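Chloride intracellular channel exc-4 (Caenorhabditis elegans, PDB 2YV9) may insert into membranes to form chloride channels and is required to regulate lumen size as the worm's excretory canal grows. Local coordinates at residues A[15-27]-A[74-86]. Residues are numbered along the deposited sequence; the frame is centred on the assembly and turned at random.
Sequences QSKPLLELYVKAS and FLGAQPPIMIEEE. With CA (calcium ion), chain C.
Tyr23 lies across Ile83, its ring edge meeting the isoleucine where CE2 stands 3.3 Å from CG1. With CG anti to its own carbonyl carbon (chi1 -73°), the tyrosine ring also brings its edge in plane to Ile81 O, while Phe74 turns an edge toward one face, centroids 5.5 Å apart and planes at 58°. The backbones beneath run antiparallel: Glu21 and Ile83 form a hydrogen-bonded pair, Glu21 N to Ile83 O at 2.9 Å and nearly straight (174°), Ile83 N to Glu21 O at 2.8 Å; Tyr23 N donates likewise to Ile81 O, whereas the return bond from Ile81 N to Tyr23 O is weak. This pairing joins the two central strands of the four-stranded mixed sheet in the thioredoxin-like N-terminal domain of this GST-fold protein. The cis peptide before Pro80, the cis-proline characteristic of the thioredoxin fold, leads into strand 81-84; Gln78 O and Pro80 O bind calcium, joined by Thr92 O. In the one Glu21 conformer considered, hence tentatively, a water 2.6 Å from OE2 links this carboxylate to Ile83 O and Glu85 N. On the face of Leu20 and Met82, Leu20 CD2 rests 3.5 Å from Glu84 CD, the two side chains alongside each other; Glu84 OE2 forms a salt bridge with Arg100 NH2, and OE1 a hydrogen bond with Tyr91 OH. With an alanine in place of Glu84, Arg100 is likely to lose its salt-bridge mate, Tyr91 OH its partner and Leu20 CD2 its flank.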
ATOM      1  N   GLN A  15     -21.212  19.577  -6.239  1.00 58.35           N
ATOM      2  CA  GLN A  15     -20.862  18.479  -7.144  1.00 68.84           C
ATOM      3  C   GLN A  15     -19.817  18.839  -8.220  1.00 59.08           C
ATOM      4  O   GLN A  15     -19.476  17.998  -9.049  1.00 75.79           O
ATOM      5  CB  GLN A  15     -22.126  17.873  -7.784  1.00 74.03           C
ATOM      6  CG  GLN A  15     -22.912  16.913  -6.868  1.00 81.42           C
ATOM      7  CD  GLN A  15     -23.914  17.611  -5.946  1.00 93.95           C
ATOM      8  OE1 GLN A  15     -24.056  18.834  -5.961  1.00101.45           O
ATOM      9  NE2 GLN A  15     -24.619  16.820  -5.142  1.00 99.28           N
ATOM     10  N   SER A  16     -19.302  20.067  -8.199  1.00 65.80           N
ATOM     11  CA  SER A  16     -18.189  20.464  -9.070  1.00 65.57           C
ATOM     12  C   SER A  16     -16.885  19.806  -8.637  1.00 56.01           C
ATOM     13  O   SER A  16     -16.127  19.313  -9.469  1.00 75.93           O
ATOM     14  CB  SER A  16     -17.992  21.989  -9.056  1.00 74.42           C
ATOM     15  OG  SER A  16     -16.763  22.369  -9.665  1.00 75.13           O
ATOM     16  N   LYS A  17     -16.610  19.836  -7.335  1.00 50.86           N
ATOM     17  CA  LYS A  17     -15.331  19.333  -6.830  1.00 42.89           C
ATOM     18  C   LYS A  17     -15.325  17.821  -6.799  1.00 31.05           C
ATOM     19  O   LYS A  17     -16.377  17.179  -6.647  1.00 35.58           O
ATOM     20  CB  LYS A  17     -14.981  19.855  -5.442  1.00 41.00           C
ATOM     21  CG  LYS A  17     -16.081  19.835  -4.427  1.00 51.58           C
ATOM     22  CD  LYS A  17     -16.612  21.238  -4.167  1.00 58.56           C
ATOM     23  CE  LYS A  17     -17.053  21.420  -2.724  1.00 64.48           C
ATOM     24  NZ  LYS A  17     -17.577  22.805  -2.518  1.00 58.17           N
ATOM     25  N   PRO A  18     -14.132  17.247  -6.969  1.00 34.27           N
ATOM     26  CA  PRO A  18     -14.026  15.786  -7.024  1.00 31.34           C
ATOM     27  C   PRO A  18     -14.578  15.079  -5.785  1.00 30.54           C
ATOM     28  O   PRO A  18     -14.468  15.599  -4.666  1.00 32.39           O
ATOM     29  CB  PRO A  18     -12.527  15.547  -7.168  1.00 36.66           C
ATOM     30  CG  PRO A  18     -11.863  16.834  -6.804  1.00 41.32           C
ATOM     31  CD  PRO A  18     -12.830  17.911  -7.130  1.00 37.86           C
ATOM     32  N   LEU A  19     -15.192  13.913  -6.001  1.00 31.68           N
ATOM     33  CA  LEU A  19     -15.690  13.064  -4.943  1.00 27.46           C
ATOM     34  C   LEU A  19     -14.710  11.913  -4.804  1.00 35.19           C
ATOM     35  O   LEU A  19     -14.535  11.136  -5.756  1.00 35.15           O
ATOM     36  CB  LEU A  19     -17.089  12.492  -5.257  1.00 31.88           C
ATOM     37  CG  LEU A  19     -17.586  11.398  -4.303  1.00 39.84           C
ATOM     38  CD1 LEU A  19     -17.643  11.973  -2.856  1.00 33.82           C
ATOM     39  CD2 LEU A  19     -18.938  10.840  -4.756  1.00 42.63           C
ATOM     40  N   LEU A  20     -14.072  11.827  -3.634  1.00 28.77           N
ATOM     41  CA  LEU A  20     -13.104  10.765  -3.314  1.00 28.36           C
ATOM     42  C   LEU A  20     -13.698   9.930  -2.191  1.00 30.43           C
ATOM     43  O   LEU A  20     -14.071  10.489  -1.142  1.00 29.22           O
ATOM     44  CB  LEU A  20     -11.786  11.384  -2.870  1.00 25.70           C
ATOM     45  CG  LEU A  20     -11.115  12.340  -3.863  1.00 26.25           C
ATOM     46  CD1 LEU A  20      -9.874  13.062  -3.263  1.00 29.62           C
ATOM     47  CD2 LEU A  20     -10.794  11.611  -5.165  1.00 32.09           C
ATOM     48  N   GLU A  21     -13.856   8.626  -2.425  0.50 27.49           N
ATOM     49  CA  GLU A  21     -14.368   7.715  -1.409  0.50 25.42           C
ATOM     50  C   GLU A  21     -13.169   6.926  -0.896  0.50 27.93           C
ATOM     51  O   GLU A  21     -12.353   6.465  -1.680  0.50 23.00           O
ATOM     52  CB  GLU A  21     -15.463   6.805  -1.979  0.50 25.36           C
ATOM     53  CG  GLU A  21     -16.552   7.603  -2.710  0.50 40.39           C
ATOM     54  CD  GLU A  21     -17.523   6.735  -3.486  0.50 42.86           C
ATOM     55  OE1 GLU A  21     -18.149   5.844  -2.865  0.50 41.53           O
ATOM     56  OE2 GLU A  21     -17.686   6.971  -4.708  0.50 36.27           O
ATOM     57  N   LEU A  22     -13.031   6.872   0.423  1.00 26.18           N
ATOM     58  CA  LEU A  22     -11.989   6.107   1.078  1.00 26.38           C
ATOM     59  C   LEU A  22     -12.606   4.947   1.825  1.00 27.66           C
ATOM     60  O   LEU A  22     -13.510   5.139   2.639  1.00 25.01           O
ATOM     61  CB  LEU A  22     -11.249   6.998   2.060  1.00 23.66           C
ATOM     62  CG  LEU A  22     -10.050   6.310   2.709  1.00 23.77           C
ATOM     63  CD1 LEU A  22      -8.912   6.110   1.715  1.00 26.90           C
ATOM     64  CD2 LEU A  22      -9.586   7.179   3.852  1.00 28.54           C
ATOM     65  N   TYR A  23     -12.099   3.745   1.538  1.00 27.21           N
ATOM     66  CA  TYR A  23     -12.525   2.532   2.205  1.00 26.86           C
ATOM     67  C   TYR A  23     -11.440   2.244   3.222  1.00 29.20           C
ATOM     68  O   TYR A  23     -10.267   2.230   2.877  1.00 24.76           O
ATOM     69  CB  TYR A  23     -12.617   1.369   1.207  1.00 26.54           C
ATOM     70  CG  TYR A  23     -13.802   1.458   0.276  1.00 24.88           C
ATOM     71  CD1 TYR A  23     -14.967   0.759   0.523  1.00 47.73           C
ATOM     72  CD2 TYR A  23     -13.770   2.304  -0.832  1.00 38.62           C
ATOM     73  CE1 TYR A  23     -16.052   0.856  -0.332  1.00 51.08           C
ATOM     74  CE2 TYR A  23     -14.845   2.390  -1.691  1.00 45.89           C
ATOM     75  CZ  TYR A  23     -15.981   1.673  -1.435  1.00 42.36           C
ATOM     76  OH  TYR A  23     -17.053   1.788  -2.303  1.00 48.93           O
ATOM     77  N   VAL A  24     -11.833   2.048   4.465  1.00 24.11           N
ATOM     78  CA  VAL A  24     -10.917   1.801   5.565  1.00 24.88           C
ATOM     79  C   VAL A  24     -11.226   0.441   6.208  1.00 25.47           C
ATOM     80  O   VAL A  24     -12.360   0.010   6.262  1.00 26.58           O
ATOM     81  CB  VAL A  24     -10.941   2.933   6.613  1.00 25.21           C
ATOM     82  CG1 VAL A  24     -10.513   4.294   5.951  1.00 21.45           C
ATOM     83  CG2 VAL A  24     -12.309   3.028   7.343  1.00 28.48           C
ATOM     84  N   LYS A  25     -10.189  -0.189   6.749  1.00 22.52           N
ATOM     85  CA  LYS A  25     -10.366  -1.424   7.478  1.00 26.74           C
ATOM     86  C   LYS A  25     -11.252  -1.214   8.710  1.00 25.95           C
ATOM     87  O   LYS A  25     -11.000  -0.325   9.505  1.00 23.65           O
ATOM     88  CB  LYS A  25      -9.001  -1.955   7.923  1.00 24.22           C
ATOM     89  CG  LYS A  25      -9.107  -3.301   8.622  1.00 30.65           C
ATOM     90  CD  LYS A  25      -7.856  -3.735   9.398  1.00 36.22           C
ATOM     91  CE  LYS A  25      -8.210  -4.955  10.290  1.00 44.46           C
ATOM     92  NZ  LYS A  25      -9.186  -4.616  11.431  1.00 34.67           N
ATOM     93  N   ALA A  26     -12.300  -2.035   8.857  1.00 23.56           N
ATOM     94  CA  ALA A  26     -13.201  -1.957   9.991  1.00 25.71           C
ATOM     95  C   ALA A  26     -12.598  -2.603  11.243  1.00 23.89           C
ATOM     96  O   ALA A  26     -11.759  -3.513  11.169  1.00 25.21           O
ATOM     97  CB  ALA A  26     -14.555  -2.683   9.647  1.00 22.02           C
ATOM     98  N   SER A  27     -13.141  -2.210  12.389  1.00 26.73           N
ATOM     99  CA  SER A  27     -12.860  -2.879  13.637  1.00 28.93           C
ATOM    100  C   SER A  27     -13.226  -4.349  13.538  1.00 27.03           C
ATOM    101  O   SER A  27     -14.259  -4.673  12.973  1.00 26.26           O
ATOM    102  CB  SER A  27     -13.714  -2.278  14.735  1.00 29.28           C
ATOM    103  OG  SER A  27     -13.744  -3.135  15.868  1.00 28.83           O
ATOM    104  N   PHE A  74     -12.433  -5.959  -4.964  1.00 37.07           N
ATOM    105  CA  PHE A  74     -11.077  -5.406  -5.085  1.00 33.07           C
ATOM    106  C   PHE A  74      -9.968  -6.429  -5.272  1.00 34.39           C
ATOM    107  O   PHE A  74      -8.773  -6.123  -5.155  1.00 37.84           O
ATOM    108  CB  PHE A  74     -10.800  -4.482  -3.895  1.00 34.60           C
ATOM    109  CG  PHE A  74     -11.775  -3.362  -3.799  1.00 33.48           C
ATOM    110  CD1 PHE A  74     -11.670  -2.270  -4.665  1.00 33.42           C
ATOM    111  CD2 PHE A  74     -12.823  -3.407  -2.896  1.00 34.68           C
ATOM    112  CE1 PHE A  74     -12.582  -1.245  -4.615  1.00 38.55           C
ATOM    113  CE2 PHE A  74     -13.749  -2.372  -2.846  1.00 45.72           C
ATOM    114  CZ  PHE A  74     -13.615  -1.285  -3.705  1.00 36.99           C
ATOM    115  N   LEU A  75     -10.366  -7.658  -5.609  1.00 34.92           N
ATOM    116  CA  LEU A  75      -9.426  -8.704  -5.987  1.00 33.51           C
ATOM    117  C   LEU A  75      -8.213  -8.797  -5.081  1.00 29.89           C
ATOM    118  O   LEU A  75      -7.086  -8.943  -5.554  1.00 35.43           O
ATOM    119  CB  LEU A  75      -8.981  -8.548  -7.437  1.00 33.01           C
ATOM    120  CG  LEU A  75     -10.067  -8.637  -8.484  1.00 29.77           C
ATOM    121  CD1 LEU A  75      -9.506  -8.365  -9.856  1.00 31.45           C
ATOM    122  CD2 LEU A  75     -10.719 -10.084  -8.462  1.00 26.65           C
ATOM    123  N   GLY A  76      -8.450  -8.763  -3.775  1.00 32.58           N
ATOM    124  CA  GLY A  76      -7.383  -8.983  -2.790  1.00 39.22           C
ATOM    125  C   GLY A  76      -6.676  -7.728  -2.297  1.00 37.40           C
ATOM    126  O   GLY A  76      -5.818  -7.783  -1.418  1.00 39.07           O
ATOM    127  N   ALA A  77      -6.983  -6.588  -2.897  1.00 32.92           N
ATOM    128  CA  ALA A  77      -6.386  -5.359  -2.405  1.00 30.81           C
ATOM    129  C   ALA A  77      -6.915  -5.074  -1.019  1.00 29.68           C
ATOM    130  O   ALA A  77      -8.065  -5.409  -0.718  1.00 29.08           O
ATOM    131  CB  ALA A  77      -6.705  -4.226  -3.360  1.00 26.67           C
ATOM    132  N   GLN A  78      -6.100  -4.405  -0.180  1.00 25.33           N
ATOM    133  CA  GLN A  78      -6.502  -4.105   1.187  1.00 23.00           C
ATOM    134  C   GLN A  78      -6.698  -2.614   1.379  1.00 27.62           C
ATOM    135  O   GLN A  78      -6.026  -1.802   0.659  1.00 25.31           O
ATOM    136  CB  GLN A  78      -5.381  -4.527   2.165  1.00 30.09           C
ATOM    137  CG  GLN A  78      -5.126  -6.036   2.165  1.00 30.61           C
ATOM    138  CD  GLN A  78      -6.374  -6.807   2.522  1.00 35.75           C
ATOM    139  OE1 GLN A  78      -6.921  -7.587   1.711  1.00 41.21           O
ATOM    140  NE2 GLN A  78      -6.864  -6.587   3.726  1.00 30.54           N
ATOM    141  N   PRO A  79      -7.546  -2.244   2.364  1.00 27.28           N
ATOM    142  CA  PRO A  79      -7.625  -0.845   2.687  1.00 22.71           C
ATOM    143  C   PRO A  79      -6.280  -0.373   3.162  1.00 22.53           C
ATOM    144  O   PRO A  79      -5.493  -1.165   3.669  1.00 27.43           O
ATOM    145  CB  PRO A  79      -8.659  -0.773   3.811  1.00 26.42           C
ATOM    146  CG  PRO A  79      -9.415  -2.030   3.732  1.00 29.07           C
ATOM    147  CD  PRO A  79      -8.455  -3.027   3.213  1.00 23.76           C
ATOM    148  N   PRO A  80      -5.997   0.928   2.967  1.00 25.47           N
ATOM    149  CA  PRO A  80      -6.854   1.920   2.330  1.00 23.45           C
ATOM    150  C   PRO A  80      -6.951   1.772   0.815  1.00 26.04           C
ATOM    151  O   PRO A  80      -5.977   1.421   0.120  1.00 22.96           O
ATOM    152  CB  PRO A  80      -6.137   3.233   2.626  1.00 23.80           C
ATOM    153  CG  PRO A  80      -4.696   2.832   2.751  1.00 19.89           C
ATOM    154  CD  PRO A  80      -4.677   1.491   3.338  1.00 22.73           C
ATOM    155  N   ILE A  81      -8.159   2.040   0.317  1.00 24.76           N
ATOM    156  CA  ILE A  81      -8.453   2.056  -1.103  1.00 21.77           C
ATOM    157  C   ILE A  81      -9.294   3.336  -1.333  1.00 23.79           C
ATOM    158  O   ILE A  81     -10.211   3.623  -0.569  1.00 23.93           O
ATOM    159  CB  ILE A  81      -9.304   0.818  -1.566  1.00 23.21           C
ATOM    160  CG1 ILE A  81      -8.429  -0.418  -1.531  1.00 24.10           C
ATOM    161  CG2 ILE A  81      -9.768   0.982  -2.972  1.00 25.28           C
ATOM    162  CD1 ILE A  81      -9.255  -1.694  -1.558  1.00 22.26           C
ATOM    163  N   MET A  82      -9.003   4.075  -2.400  1.00 23.87           N
ATOM    164  CA  MET A  82      -9.698   5.312  -2.721  1.00 24.80           C
ATOM    165  C   MET A  82     -10.311   5.212  -4.101  1.00 25.11           C
ATOM    166  O   MET A  82      -9.624   4.739  -5.068  1.00 26.07           O
ATOM    167  CB  MET A  82      -8.772   6.524  -2.607  1.00 24.93           C
ATOM    168  CG  MET A  82      -9.528   7.855  -2.648  1.00 26.47           C
ATOM    169  SD  MET A  82      -8.432   9.238  -2.265  1.00 27.56           S
ATOM    170  CE  MET A  82      -7.356   9.350  -3.660  1.00 25.16           C
ATOM    171  N   ILE A  83     -11.611   5.594  -4.187  1.00 23.39           N
ATOM    172  CA  ILE A  83     -12.372   5.521  -5.418  1.00 24.26           C
ATOM    173  C   ILE A  83     -12.732   6.900  -5.893  1.00 23.24           C
ATOM    174  O   ILE A  83     -13.149   7.753  -5.071  1.00 30.94           O
ATOM    175  CB  ILE A  83     -13.716   4.752  -5.270  1.00 25.09           C
ATOM    176  CG1 ILE A  83     -13.505   3.435  -4.537  1.00 36.95           C
ATOM    177  CG2 ILE A  83     -14.281   4.477  -6.637  1.00 32.36           C
ATOM    178  CD1 ILE A  83     -12.536   2.634  -5.138  1.00 38.43           C
ATOM    179  N   GLU A  84     -12.504   7.138  -7.179  1.00 26.54           N
ATOM    180  CA  GLU A  84     -12.965   8.424  -7.806  1.00 24.64           C
ATOM    181  C   GLU A  84     -13.843   8.039  -8.986  1.00 22.11           C
ATOM    182  O   GLU A  84     -13.435   7.992 -10.137  1.00 25.00           O
ATOM    183  CB  GLU A  84     -11.802   9.296  -8.218  1.00 28.67           C
ATOM    184  CG  GLU A  84     -12.181  10.734  -8.592  1.00 28.98           C
ATOM    185  CD  GLU A  84     -10.952  11.643  -8.652  1.00 35.07           C
ATOM    186  OE1 GLU A  84      -9.794  11.165  -8.474  1.00 28.87           O
ATOM    187  OE2 GLU A  84     -11.128  12.851  -8.922  1.00 31.60           O
ATOM    188  N   GLU A  85     -15.080   7.734  -8.663  1.00 29.43           N
ATOM    189  CA  GLU A  85     -15.996   7.116  -9.612  1.00 34.47           C
ATOM    190  C   GLU A  85     -16.251   7.989 -10.838  1.00 31.25           C
ATOM    191  O   GLU A  85     -16.323   7.485 -11.951  1.00 31.88           O
ATOM    192  CB  GLU A  85     -17.300   6.800  -8.926  1.00 43.16           C
ATOM    193  CG  GLU A  85     -17.710   5.427  -9.164  1.00 40.33           C
ATOM    194  CD  GLU A  85     -19.004   5.104  -8.492  1.00 27.97           C
ATOM    195  OE1 GLU A  85     -19.341   5.714  -7.472  1.00 43.13           O
ATOM    196  OE2 GLU A  85     -19.671   4.210  -9.031  1.00 41.28           O
ATOM    197  N   GLU A  86     -16.323   9.304 -10.646  1.00 29.30           N
ATOM    198  CA  GLU A  86     -16.629  10.181 -11.762  1.00 33.21           C
ATOM    199  C   GLU A  86     -15.522  10.158 -12.827  1.00 32.69           C
ATOM    200  O   GLU A  86     -15.792  10.454 -13.979  1.00 36.93           O
ATOM    201  CB  GLU A  86     -16.942  11.614 -11.268  1.00 33.34           C
ATOM    202  CG  GLU A  86     -18.123  11.658 -10.305  1.00 53.35           C
ATOM    203  CD  GLU A  86     -18.472  13.052  -9.800  1.00 58.16           C
ATOM    204  OE1 GLU A  86     -17.639  13.983  -9.892  1.00 54.15           O
ATOM    205  OE2 GLU A  86     -19.601  13.196  -9.288  1.00 53.12           O
TER
HETATM  206 CA    CA C1002      -3.850  -0.132  -0.218  1.00 32.61          CA
HETATM  207  O   HOH W   1     -15.941   8.383  -6.038  1.00 30.48           O
HETATM  208  O   HOH W   2      -2.875  -1.530   1.853  1.00 36.48           O